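Local coordinates for protein serine protease inhibitor infestin (Triatoma infestans, PDB 2ERW) that probably inhibits serine endopeptidases, its Kazal-type domain infestin 4 being an inhibitor of coagulation factor XIIa, at residues M28-C31 and A32-K36. Sequence-based numbering, arbitrary orientation.
Sequences MLNC and AAQTK
The hydroxyl of Thr35 turns back onto the carbonyl of Cys31 one turn earlier in helix 26-35, the single alpha-helix of this Kazal-type inhibitor domain. Three i to i+4 backbone hydrogen bonds build the turns before it: Ala32 N to Met28 O (3.0 Å), Ala33 N to Leu29 O (2.8 Å) and Gln34 N to Asn30 O (2.9 Å). Gln34 N also makes a weak bond to Cys31 O.

The two alanine methyls lie against carbonyl oxygens three residues back. The methyl CB of Ala33 lies 3.4 Å from Asn30 O, and CB of Ala32 is 3.5 Å from Leu29 O. Leu29 and Ala32 both touch Tyr23, which places this face of the helix against strand 22-23; Ala32 also meets Leu40.

On another face, the side chains of Asn30 and Gln34 lie across one another with their amide planes 36° apart, and both touch Pro5. Gln34 CG rests 3.2 Å from Asn30 O.

The Cys31–Cys6 disulfide ties the helix to the N-terminal segment. With chi1 at 62°, Thr35 OG1 is set between its own backbone N and carbonyl carbon and donates a 2.7 Å hydrogen bond to Cys31 O, approaching from above the carbonyl plane, 45° out of it.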
ATOM      1  N   MET A  28       0.691  -2.868   5.957  1.00 20.04           N
ATOM      2  CA  MET A  28       1.678  -1.854   5.661  1.00 20.54           C
ATOM      3  C   MET A  28       1.050  -0.583   5.158  1.00 20.27           C
ATOM      4  O   MET A  28       1.551   0.479   5.438  1.00 20.87           O
ATOM      5  CB  MET A  28       2.651  -2.375   4.631  1.00 20.78           C
ATOM      6  CG  MET A  28       3.381  -3.541   5.177  1.00 22.33           C
ATOM      7  SD  MET A  28       4.685  -3.017   6.228  0.34 23.14           S
ATOM      8  CE  MET A  28       5.712  -4.483   6.224  0.34 20.64           C
ATOM      9  N   LEU A  29      -0.053  -0.679   4.433  1.00 20.51           N
ATOM     10  CA  LEU A  29      -0.742   0.542   4.046  1.00 20.70           C
ATOM     11  C   LEU A  29      -1.223   1.259   5.282  1.00 21.69           C
ATOM     12  O   LEU A  29      -1.078   2.474   5.395  1.00 21.75           O
ATOM     13  CB  LEU A  29      -1.917   0.193   3.127  1.00 21.13           C
ATOM     14  CG  LEU A  29      -2.660   1.422   2.611  1.00 21.55           C
ATOM     15  CD1 LEU A  29      -3.167   1.151   1.230  1.00 22.93           C
ATOM     16  CD2 LEU A  29      -3.810   1.820   3.528  1.00 22.68           C
ATOM     17  N   ASN A  30      -1.792   0.516   6.221  1.00 21.41           N
ATOM     18  CA  ASN A  30      -2.260   1.173   7.414  1.00 22.47           C
ATOM     19  C   ASN A  30      -1.128   1.805   8.184  1.00 23.04           C
ATOM     20  O   ASN A  30      -1.257   2.898   8.733  1.00 22.92           O
ATOM     21  CB  ASN A  30      -2.990   0.223   8.322  1.00 23.15           C
ATOM     22  CG  ASN A  30      -3.549   0.945   9.505  1.00 26.00           C
ATOM     23  OD1 ASN A  30      -4.401   1.821   9.352  1.00 29.90           O
ATOM     24  ND2 ASN A  30      -3.007   0.667  10.678  1.00 27.43           N
ATOM     25  N   CYS A  31      -0.002   1.123   8.234  1.00 23.19           N
ATOM     26  CA  CYS A  31       1.153   1.706   8.877  1.00 23.10           C
ATOM     27  C   CYS A  31       1.449   3.051   8.248  1.00 22.88           C
ATOM     28  O   CYS A  31       1.644   4.039   8.945  1.00 22.07           O
ATOM     29  CB  CYS A  31       2.329   0.792   8.660  1.00 23.98           C
ATOM     30  SG  CYS A  31       3.868   1.518   9.075  0.75 25.44           S
ATOM     31  N   ALA A  32       1.474   3.097   6.921  1.00 21.92           N
ATOM     32  CA  ALA A  32       1.770   4.348   6.243  1.00 22.18           C
ATOM     33  C   ALA A  32       0.680   5.379   6.516  1.00 22.03           C
ATOM     34  O   ALA A  32       0.968   6.558   6.669  1.00 21.37           O
ATOM     35  CB  ALA A  32       1.920   4.105   4.771  1.00 22.34           C
ATOM     36  N   ALA A  33      -0.567   4.913   6.601  1.00 21.71           N
ATOM     37  CA  ALA A  33      -1.705   5.810   6.836  1.00 22.00           C
ATOM     38  C   ALA A  33      -1.576   6.460   8.187  1.00 22.60           C
ATOM     39  O   ALA A  33      -2.032   7.576   8.388  1.00 21.84           O
ATOM     40  CB  ALA A  33      -3.005   5.046   6.764  1.00 22.16           C
ATOM     41  N   GLN A  34      -0.958   5.756   9.118  1.00 22.80           N
ATOM     42  CA  GLN A  34      -0.886   6.254  10.486  1.00 23.69           C
ATOM     43  C   GLN A  34       0.367   7.054  10.742  1.00 23.57           C
ATOM     44  O   GLN A  34       0.422   7.810  11.713  1.00 23.47           O
ATOM     45  CB  GLN A  34      -0.971   5.110  11.500  1.00 24.34           C
ATOM     46  CG  GLN A  34      -2.250   4.282  11.474  1.00 26.45           C
ATOM     47  CD  GLN A  34      -3.504   5.052  11.108  1.00 30.52           C
ATOM     48  OE1 GLN A  34      -4.258   4.636  10.228  1.00 34.48           O
ATOM     49  NE2 GLN A  34      -3.742   6.169  11.783  1.00 32.26           N
ATOM     50  N   THR A  35       1.376   6.904   9.890  1.00 23.89           N
ATOM     51  CA  THR A  35       2.697   7.449  10.206  1.00 24.04           C
ATOM     52  C   THR A  35       3.334   8.264   9.090  1.00 23.64           C
ATOM     53  O   THR A  35       4.200   9.093   9.344  1.00 24.14           O
ATOM     54  CB  THR A  35       3.689   6.323  10.587  1.00 24.68           C
ATOM     55  OG1 THR A  35       3.856   5.442   9.471  1.00 26.17           O
ATOM     56  CG2 THR A  35       3.177   5.535  11.777  1.00 25.51           C
ATOM     57  N   LYS A  36       2.910   8.029   7.852  1.00 22.99           N
ATOM     58  CA  LYS A  36       3.577   8.660   6.726  1.00 23.10           C
ATOM     59  C   LYS A  36       2.686   9.496   5.837  1.00 22.14           C
ATOM     60  O   LYS A  36       3.105  10.525   5.338  1.00 23.34           O
ATOM     61  CB  LYS A  36       4.251   7.598   5.860  1.00 24.05           C
ATOM     62  CG  LYS A  36       5.630   7.216   6.344  0.75 25.36           C
ATOM     63  CD  LYS A  36       6.217   6.182   5.400  0.25 25.09           C
ATOM     64  CE  LYS A  36       7.570   5.684   5.854  0.25 26.24           C
ATOM     65  NZ  LYS A  36       8.005   4.545   5.000  0.25 26.18           N
TER